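PDB 6OAW: WYL1 from Ruminococcus sp., which plays an accessory, modulatory role in the Type VI-D CRISPR-Cas system and carries a WYL domain. Local coordinates for residues Asp148-Glu153 / Arg162-Ala167; Leu86-Val91 / Ser119-Lys124; Gln352-Phe357 / Gly364-Pro369. All blocks are in the same frame, centred on the assembly; numbering follows the deposited sequence.

Contact 1. Residues Asp148-Glu153 / Arg162-Ala167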
loop_
_atom_site.group_PDB
_atom_site.type_symbol
_atom_site.label_atom_id
_atom_site.label_comp_id
_atom_site.label_asym_id
_atom_site.label_seq_id
_atom_site.Cartn_x
_atom_site.Cartn_y
_atom_site.Cartn_z
ATOM N N ASP B 148 4.382 11.300 32.537
ATOM C CA ASP B 148 5.816 11.486 32.201
ATOM C C ASP B 148 6.256 10.390 31.217
ATOM O O ASP B 148 7.444 10.321 30.922
ATOM C CB ASP B 148 6.642 11.538 33.497
ATOM C CG ASP B 148 6.300 12.732 34.379
ATOM O OD1 ASP B 148 6.166 13.842 33.820
ATOM O OD2 ASP B 148 6.134 12.545 35.615
ATOM N N ASP B 149 5.332 9.555 30.724
ATOM C CA ASP B 149 5.667 8.341 29.934
ATOM C C ASP B 149 5.592 8.649 28.439
ATOM O O ASP B 149 5.492 7.700 27.657
ATOM C CB ASP B 149 4.758 7.172 30.320
ATOM C CG ASP B 149 5.031 6.612 31.704
ATOM O OD1 ASP B 149 6.201 6.518 32.077
ATOM O OD2 ASP B 149 4.079 6.274 32.393
ATOM N N LEU B 150 5.647 9.918 28.045
ATOM C CA LEU B 150 5.704 10.374 26.626
ATOM C C LEU B 150 6.887 11.340 26.463
ATOM O O LEU B 150 6.759 12.343 25.715
ATOM C CB LEU B 150 4.368 11.051 26.288
ATOM C CG LEU B 150 3.212 10.084 26.016
ATOM C CD1 LEU B 150 1.877 10.819 25.947
ATOM C CD2 LEU B 150 3.462 9.317 24.729
ATOM N N TYR B 151 7.975 11.082 27.188
ATOM C CA TYR B 151 9.148 11.987 27.270
ATOM C C TYR B 151 9.570 12.438 25.860
ATOM O O TYR B 151 9.651 13.638 25.605
ATOM C CB TYR B 151 10.275 11.289 28.043
ATOM C CG TYR B 151 11.519 12.117 28.258
ATOM C CD1 TYR B 151 11.522 13.238 29.074
ATOM C CD2 TYR B 151 12.707 11.759 27.635
ATOM C CE1 TYR B 151 12.669 13.998 29.240
ATOM C CE2 TYR B 151 13.860 12.500 27.790
ATOM C CZ TYR B 151 13.841 13.622 28.597
ATOM O OH TYR B 151 14.989 14.348 28.719
ATOM N N TYR B 152 9.840 11.494 24.958
ATOM C CA TYR B 152 10.446 11.780 23.634
ATOM C C TYR B 152 9.399 12.372 22.687
ATOM O O TYR B 152 9.771 13.176 21.823
ATOM C CB TYR B 152 11.116 10.528 23.072
ATOM C CG TYR B 152 12.283 10.071 23.903
ATOM C CD1 TYR B 152 13.473 10.780 23.920
ATOM C CD2 TYR B 152 12.184 8.950 24.706
ATOM C CE1 TYR B 152 14.551 10.369 24.701
ATOM C CE2 TYR B 152 13.234 8.542 25.511
ATOM C CZ TYR B 152 14.425 9.246 25.507
ATOM O OH TYR B 152 15.442 8.778 26.298
ATOM N N GLU B 153 8.130 11.986 22.829
ATOM C CA GLU B 153 7.027 12.536 22.004
ATOM C C GLU B 153 6.879 14.034 22.319
ATOM O O GLU B 153 6.765 14.840 21.382
ATOM C CB GLU B 153 5.747 11.727 22.243
ATOM C CG GLU B 153 5.809 10.326 21.650
ATOM C CD GLU B 153 6.495 9.257 22.494
ATOM O OE1 GLU B 153 6.793 9.548 23.673
ATOM O OE2 GLU B 153 6.715 8.109 21.980
ATOM N N ARG B 162 -1.927 18.687 19.329
ATOM C CA ARG B 162 -2.506 18.752 17.956
ATOM C C ARG B 162 -1.545 18.045 16.972
ATOM O O ARG B 162 -1.992 17.160 16.209
ATOM C CB ARG B 162 -2.791 20.219 17.587
ATOM C CG ARG B 162 -3.482 20.412 16.237
ATOM C CD ARG B 162 -4.468 21.584 16.169
ATOM N N ARG B 163 -0.263 18.410 17.037
ATOM C CA ARG B 163 0.810 17.915 16.145
ATOM C C ARG B 163 0.986 16.405 16.386
ATOM O O ARG B 163 1.044 15.640 15.386
ATOM C CB ARG B 163 2.096 18.718 16.404
ATOM N N PHE B 164 1.079 15.984 17.654
ATOM C CA PHE B 164 1.319 14.565 18.041
ATOM C C PHE B 164 0.171 13.694 17.494
ATOM O O PHE B 164 0.437 12.692 16.784
ATOM C CB PHE B 164 1.486 14.455 19.556
ATOM C CG PHE B 164 1.574 13.068 20.129
ATOM C CD1 PHE B 164 2.190 12.042 19.450
ATOM C CD2 PHE B 164 1.099 12.808 21.396
ATOM C CE1 PHE B 164 2.296 10.775 20.002
ATOM C CE2 PHE B 164 1.196 11.541 21.948
ATOM C CZ PHE B 164 1.782 10.519 21.245
ATOM N N LEU B 165 -1.070 14.073 17.790
ATOM C CA LEU B 165 -2.246 13.247 17.422
ATOM C C LEU B 165 -2.400 13.232 15.900
ATOM O O LEU B 165 -2.750 12.171 15.365
ATOM C CB LEU B 165 -3.492 13.785 18.127
ATOM C CG LEU B 165 -3.507 13.662 19.651
ATOM C CD1 LEU B 165 -4.789 14.209 20.207
ATOM C CD2 LEU B 165 -3.324 12.229 20.111
ATOM N N LYS B 166 -2.147 14.346 15.214
ATOM C CA LYS B 166 -2.246 14.364 13.735
ATOM C C LYS B 166 -1.259 13.332 13.166
ATOM O O LYS B 166 -1.613 12.585 12.207
ATOM C CB LYS B 166 -1.964 15.758 13.182
ATOM C CG LYS B 166 -1.830 15.807 11.666
ATOM C CD LYS B 166 -1.550 17.200 11.112
ATOM C CE LYS B 166 -1.527 17.238 9.590
ATOM N NZ LYS B 166 -2.801 16.781 8.969
ATOM N N ALA B 167 -0.054 13.300 13.734
ATOM C CA ALA B 167 1.030 12.391 13.299
ATOM C C ALA B 167 0.598 10.943 13.550
ATOM O O ALA B 167 0.807 10.109 12.687
ATOM C CB ALA B 167 2.301 12.736 14.013
#
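Glu153 and Leu150 meet the ring of Phe164 from different directions. Glu153 CB stands over one face of that ring, 4.2 Å above its plane and displaced toward the rim. The next atom, Glu153 CG, makes the closest approach of the contact, 3.9 Å from Phe164 CE1, and lies nearly as close to Phe164 CZ. The chain then bends at chi2 (83°), which carries the carboxylate away from the aromatic ring, its plane turned 42° from it. There OE2 accepts hydrogen bonds from the backbone N atoms of Val91 and Glu92, where helix 92-96 begins. Leu150, the N-cap residue of helix 151-156, brings both methyls to the far end of the ring: its CD2 is 4.1 Å from Phe164 CZ, and its CD1 lies at a similar distance from Phe164 CE2. Phe164 reaches this place because its CG is anti to the backbone N (chi1 173°), sending the ring from helix 161-172 toward the start of helix 151-156. Phe9 stacks on Phe164, and Phe90 meets it edge-to-face. The contact thus joins two successive helices of the N-terminal part by apolar packing alone. Glu153 lends only its methylenes to the aromatic core, while OE2 of its buried carboxylate takes two peptide N-H groups, which would be expected to favour the charged form.

Contact 2. Residues Leu86-Val91 / Ser119-Lys124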
loop_
_atom_site.group_PDB
_atom_site.type_symbol
_atom_site.label_atom_id
_atom_site.label_comp_id
_atom_site.label_asym_id
_atom_site.label_seq_id
_atom_site.Cartn_x
_atom_site.Cartn_y
_atom_site.Cartn_z
ATOM N N LEU B 86 4.498 -0.772 15.304
ATOM C CA LEU B 86 5.233 0.338 15.944
ATOM C C LEU B 86 5.162 1.534 14.998
ATOM O O LEU B 86 5.803 1.504 13.972
ATOM C CB LEU B 86 6.665 -0.130 16.223
ATOM C CG LEU B 86 6.775 -1.294 17.218
ATOM C CD1 LEU B 86 8.158 -1.915 17.187
ATOM C CD2 LEU B 86 6.465 -0.827 18.632
ATOM N N LEU B 87 4.302 2.502 15.301
ATOM C CA LEU B 87 4.089 3.692 14.456
ATOM C C LEU B 87 5.310 4.595 14.570
ATOM O O LEU B 87 5.793 4.787 15.699
ATOM C CB LEU B 87 2.868 4.477 14.937
ATOM C CG LEU B 87 1.509 3.877 14.676
ATOM C CD1 LEU B 87 0.442 4.895 15.034
ATOM C CD2 LEU B 87 1.405 3.461 13.214
ATOM N N ASN B 88 5.703 5.180 13.444
ATOM C CA ASN B 88 6.741 6.225 13.317
ATOM C C ASN B 88 6.378 7.429 14.196
ATOM O O ASN B 88 7.315 8.058 14.655
ATOM C CB ASN B 88 6.956 6.567 11.850
ATOM C CG ASN B 88 7.573 5.407 11.106
ATOM O OD1 ASN B 88 8.417 4.698 11.655
ATOM N ND2 ASN B 88 7.150 5.187 9.873
ATOM N N ALA B 89 5.098 7.688 14.492
ATOM C CA ALA B 89 4.668 8.840 15.324
ATOM C C ALA B 89 5.042 8.631 16.792
ATOM O O ALA B 89 5.194 9.651 17.502
ATOM C CB ALA B 89 3.190 9.090 15.202
ATOM N N PHE B 90 5.134 7.377 17.238
ATOM C CA PHE B 90 5.621 7.031 18.596
ATOM C C PHE B 90 7.154 6.915 18.546
ATOM O O PHE B 90 7.704 6.396 17.575
ATOM C CB PHE B 90 4.908 5.792 19.142
ATOM C CG PHE B 90 3.493 6.094 19.566
ATOM C CD1 PHE B 90 3.219 6.677 20.803
ATOM C CD2 PHE B 90 2.432 5.879 18.689
ATOM C CE1 PHE B 90 1.912 6.966 21.179
ATOM C CE2 PHE B 90 1.135 6.175 19.066
ATOM C CZ PHE B 90 0.874 6.705 20.306
ATOM N N VAL B 91 7.806 7.402 19.592
ATOM C CA VAL B 91 9.254 7.757 19.563
ATOM C C VAL B 91 10.008 6.894 20.580
ATOM O O VAL B 91 11.115 6.498 20.255
ATOM C CB VAL B 91 9.498 9.263 19.787
ATOM C CG1 VAL B 91 10.933 9.629 19.470
ATOM C CG2 VAL B 91 8.568 10.144 18.962
ATOM N N SER B 119 11.249 15.558 14.382
ATOM C CA SER B 119 10.722 16.941 14.481
ATOM C C SER B 119 10.530 17.537 13.083
ATOM O O SER B 119 9.421 18.023 12.797
ATOM C CB SER B 119 11.599 17.805 15.315
ATOM O OG SER B 119 11.660 17.274 16.626
ATOM N N ALA B 120 11.559 17.500 12.243
ATOM C CA ALA B 120 11.528 18.103 10.888
ATOM C C ALA B 120 10.444 17.422 10.047
ATOM O O ALA B 120 9.779 18.135 9.293
ATOM C CB ALA B 120 12.878 18.039 10.217
ATOM N N LYS B 121 10.261 16.107 10.192
ATOM C CA LYS B 121 9.322 15.311 9.362
ATOM C C LYS B 121 7.855 15.649 9.682
ATOM O O LYS B 121 7.086 15.832 8.710
ATOM C CB LYS B 121 9.522 13.816 9.591
ATOM C CG LYS B 121 8.697 12.915 8.685
ATOM C CD LYS B 121 8.172 11.727 9.406
ATOM C CE LYS B 121 7.631 10.685 8.459
ATOM N NZ LYS B 121 7.318 9.430 9.175
ATOM N N TYR B 122 7.478 15.717 10.966
ATOM C CA TYR B 122 6.099 16.036 11.426
ATOM C C TYR B 122 5.917 17.551 11.640
ATOM O O TYR B 122 4.837 17.929 12.064
ATOM C CB TYR B 122 5.760 15.220 12.681
ATOM C CG TYR B 122 5.739 13.727 12.449
ATOM C CD1 TYR B 122 4.829 13.146 11.578
ATOM C CD2 TYR B 122 6.640 12.889 13.089
ATOM C CE1 TYR B 122 4.822 11.777 11.343
ATOM C CE2 TYR B 122 6.658 11.521 12.866
ATOM C CZ TYR B 122 5.733 10.959 11.998
ATOM O OH TYR B 122 5.757 9.611 11.780
ATOM N N GLU B 123 6.918 18.388 11.331
ATOM C CA GLU B 123 6.833 19.877 11.428
ATOM C C GLU B 123 6.718 20.508 10.026
ATOM O O GLU B 123 6.687 21.754 9.970
ATOM C CB GLU B 123 8.042 20.486 12.145
ATOM N N LYS B 124 6.659 19.713 8.942
ATOM C CA LYS B 124 6.600 20.233 7.542
ATOM C C LYS B 124 5.143 20.644 7.238
ATOM O O LYS B 124 4.286 19.728 7.164
ATOM C CB LYS B 124 7.159 19.200 6.553
HETATM O O HOH W 1 5.194 7.416 8.197
#
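Tyr122 OH lies against Asn88 in the loop before helix 92-96, 3.3 Å from Asn88 CB, and other groups converge on the same oxygen. Lys121 NZ donates a hydrogen bond to Tyr122 OH at 3.0 Å, within one pair of neighbouring residues late in helix 104-122. Asp171 OD2, from helix 161-172, adds a weak bond. The backbone N of Ala89 is also near, but its N-H points too poorly to count as a bond. To reach the hydroxyl, Lys121 starts with CG anti to the backbone N (chi1 -174°), turns at chi2, and then runs extended over one face of the Tyr122 ring, with Lys121 CD 3.6 Å above that plane and offset toward the rim. From the same ammonium a second bond goes to a water, 3.1 Å from Lys121 NZ. That water also accepts a weak bond from Asn88 ND2, at 3.4 Å, and so links the exposed ends of both side chains across the contact. Deeper in, the ring meets the loop backbone: Asn88 O lies at the ring edge near its plane, 4.0 Å from Tyr122 CE2, and Ala89 CA comes obliquely to 4.1 Å from Tyr122 CZ. Asn88 and Ala89 are the central residues of a type I beta turn, closed by the bond from Phe90 N to Leu87 O (3.1 Å). The buried Ala89 is held further by Tyr157 OH, which bonds to its carbonyl oxygen. The chemistry is graded: a ring packed on a turn inside, a lysine-water-asparagine bridge, weak on the asparagine side, outside, and between them a phenol oxygen on which the ammonium and the weakly bonded Asp171 carboxylate would be expected to pull in opposite senses, the first easing proton loss, the second opposing it.

Contact 3. Residues Gln352-Phe357 / Gly364-Pro369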
loop_
_atom_site.group_PDB
_atom_site.type_symbol
_atom_site.label_atom_id
_atom_site.label_comp_id
_atom_site.label_asym_id
_atom_site.label_seq_id
_atom_site.Cartn_x
_atom_site.Cartn_y
_atom_site.Cartn_z
ATOM N N GLN B 352 -11.541 -21.488 -4.339
ATOM C CA GLN B 352 -10.381 -20.659 -4.760
ATOM C C GLN B 352 -10.251 -20.740 -6.273
ATOM O O GLN B 352 -9.973 -19.714 -6.904
ATOM C CB GLN B 352 -9.101 -21.118 -4.082
ATOM C CG GLN B 352 -7.868 -20.322 -4.482
ATOM C CD GLN B 352 -6.645 -20.892 -3.793
ATOM O OE1 GLN B 352 -6.753 -21.724 -2.891
ATOM N NE2 GLN B 352 -5.476 -20.486 -4.252
ATOM N N VAL B 353 -10.464 -21.920 -6.856
ATOM C CA VAL B 353 -10.458 -22.076 -8.347
ATOM C C VAL B 353 -11.490 -21.105 -8.948
ATOM O O VAL B 353 -11.151 -20.379 -9.895
ATOM C CB VAL B 353 -10.727 -23.539 -8.764
ATOM C CG1 VAL B 353 -10.567 -23.740 -10.259
ATOM C CG2 VAL B 353 -9.791 -24.476 -8.033
ATOM N N LYS B 354 -12.704 -21.127 -8.421
ATOM C CA LYS B 354 -13.843 -20.279 -8.856
ATOM C C LYS B 354 -13.460 -18.788 -8.743
ATOM O O LYS B 354 -13.639 -18.019 -9.720
ATOM C CB LYS B 354 -15.003 -20.584 -7.909
ATOM C CG LYS B 354 -16.379 -20.749 -8.482
ATOM C CD LYS B 354 -17.435 -20.099 -7.626
ATOM C CE LYS B 354 -17.595 -20.708 -6.255
ATOM N NZ LYS B 354 -18.159 -19.716 -5.312
ATOM N N TYR B 355 -12.926 -18.366 -7.591
ATOM C CA TYR B 355 -12.515 -16.951 -7.372
ATOM C C TYR B 355 -11.368 -16.596 -8.326
ATOM O O TYR B 355 -11.219 -15.424 -8.657
ATOM C CB TYR B 355 -12.104 -16.625 -5.930
ATOM C CG TYR B 355 -13.193 -16.684 -4.890
ATOM C CD1 TYR B 355 -14.532 -16.635 -5.237
ATOM C CD2 TYR B 355 -12.878 -16.734 -3.546
ATOM C CE1 TYR B 355 -15.527 -16.642 -4.270
ATOM C CE2 TYR B 355 -13.855 -16.761 -2.570
ATOM C CZ TYR B 355 -15.184 -16.712 -2.935
ATOM O OH TYR B 355 -16.151 -16.707 -1.972
ATOM N N TYR B 356 -10.615 -17.569 -8.836
ATOM C CA TYR B 356 -9.510 -17.252 -9.771
ATOM C C TYR B 356 -10.001 -17.157 -11.218
ATOM O O TYR B 356 -9.605 -16.220 -11.941
ATOM C CB TYR B 356 -8.408 -18.291 -9.704
ATOM C CG TYR B 356 -7.193 -17.895 -10.483
ATOM C CD1 TYR B 356 -6.361 -16.882 -10.046
ATOM C CD2 TYR B 356 -6.907 -18.483 -11.704
ATOM C CE1 TYR B 356 -5.238 -16.522 -10.766
ATOM C CE2 TYR B 356 -5.805 -18.104 -12.451
ATOM C CZ TYR B 356 -4.954 -17.133 -11.971
ATOM O OH TYR B 356 -3.844 -16.766 -12.688
ATOM N N PHE B 357 -10.805 -18.135 -11.649
ATOM C CA PHE B 357 -11.178 -18.270 -13.073
ATOM C C PHE B 357 -12.494 -17.538 -13.380
ATOM O O PHE B 357 -12.845 -17.483 -14.561
ATOM C CB PHE B 357 -11.172 -19.734 -13.472
ATOM C CG PHE B 357 -9.797 -20.326 -13.550
ATOM C CD1 PHE B 357 -8.904 -19.890 -14.509
ATOM C CD2 PHE B 357 -9.410 -21.342 -12.685
ATOM C CE1 PHE B 357 -7.649 -20.471 -14.592
ATOM C CE2 PHE B 357 -8.143 -21.891 -12.753
ATOM C CZ PHE B 357 -7.272 -21.468 -13.716
ATOM N N GLY B 364 -10.574 -19.656 -19.486
ATOM C CA GLY B 364 -10.499 -20.460 -18.259
ATOM C C GLY B 364 -11.879 -20.939 -17.883
ATOM O O GLY B 364 -12.528 -20.274 -17.071
ATOM N N VAL B 365 -12.353 -22.009 -18.519
ATOM C CA VAL B 365 -13.751 -22.497 -18.370
ATOM C C VAL B 365 -13.738 -23.576 -17.301
ATOM O O VAL B 365 -13.151 -24.622 -17.549
ATOM C CB VAL B 365 -14.293 -23.041 -19.694
ATOM C CG1 VAL B 365 -15.741 -23.461 -19.548
ATOM C CG2 VAL B 365 -14.141 -22.050 -20.838
ATOM N N ILE B 366 -14.376 -23.331 -16.164
ATOM C CA ILE B 366 -14.459 -24.338 -15.073
ATOM C C ILE B 366 -15.551 -25.349 -15.433
ATOM O O ILE B 366 -16.733 -24.970 -15.432
ATOM C CB ILE B 366 -14.711 -23.706 -13.696
ATOM C CG1 ILE B 366 -13.778 -22.531 -13.430
ATOM C CG2 ILE B 366 -14.632 -24.788 -12.625
ATOM C CD1 ILE B 366 -14.029 -21.843 -12.092
ATOM N N LEU B 367 -15.135 -26.582 -15.733
ATOM C CA LEU B 367 -16.002 -27.689 -16.214
ATOM C C LEU B 367 -16.565 -28.467 -15.031
ATOM O O LEU B 367 -17.645 -29.016 -15.177
ATOM C CB LEU B 367 -15.204 -28.588 -17.164
ATOM C CG LEU B 367 -14.684 -27.828 -18.377
ATOM C CD1 LEU B 367 -13.859 -28.702 -19.296
ATOM C CD2 LEU B 367 -15.840 -27.190 -19.137
ATOM N N SER B 368 -15.854 -28.518 -13.914
ATOM C CA SER B 368 -16.297 -29.251 -12.695
ATOM C C SER B 368 -15.540 -28.712 -11.495
ATOM O O SER B 368 -14.493 -28.107 -11.651
ATOM C CB SER B 368 -16.139 -30.750 -12.840
ATOM O OG SER B 368 -14.780 -31.053 -12.907
ATOM N N PRO B 369 -16.068 -28.851 -10.265
ATOM C CA PRO B 369 -17.295 -29.610 -10.015
ATOM C C PRO B 369 -18.568 -28.917 -10.566
ATOM O O PRO B 369 -18.501 -27.786 -10.986
ATOM C CB PRO B 369 -17.232 -29.716 -8.474
ATOM C CG PRO B 369 -16.666 -28.381 -8.068
ATOM C CD PRO B 369 -15.529 -28.213 -9.055
#
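Apolar contact centres on Ile366, whose CD1 lies against the backbone of helix 350-357, 3.6 Å from Lys354 CA. The same methyl is 3.8 Å from Phe357 CB and 3.9 Å from the carbonyl O of Val353. With CG1 beside the backbone N (chi1 -48°) and the chain extended beyond it, Ile366 reaches between these residues, and Val353 CG1 adds a looser touch. Close to the connecting loop the packing is ring on backbone: Phe357 CD1 lies 4.1 Å from Gly364 CA, where the absence of a side chain lets the chains approach. Val353 CG1 meets the Phe357 ring at its edge, in plane. Polar interactions point elsewhere: Lys354 NZ forms a salt bridge with Glu375 of helix 370-389, and Ile366 N is hydrogen-bonded to Tyr387 OH of the second subunit. The short helix and strand segments run roughly antiparallel (152° between their directions), their axes coming within 9.2 Å. Strand 364-368 is, within this chain, an outer strand of a three-stranded antiparallel sheet, with a classic beta bulge where Leu367 and Ser368 face Lys311. A helix returning through a short loop into an edge strand and packing on the sheet's face makes a two-layer alpha+beta arrangement.

Contacts 1 and 2 belong to one helical region, with centres 9 Å apart, whereas contact 3 lies about 51 Å from contact 1 and 47 Å from contact 2 (centre to centre), on the opposite side of the chain's centre. Contacts 1 and 2 touch directly: Ala167 CB is 3.5 Å from Tyr122 CD1, and Ala167 C is 3.6 Å from Ala89 CB. Helix 161-172 therefore serves both, through an aromatic core in contact 1 and beside the partly solvated edge in contact 2. Contacts 1 and 3 are buried and apolar, but one joins helix to helix and the other helix to sheet; contact 3 alone has the second subunit alongside.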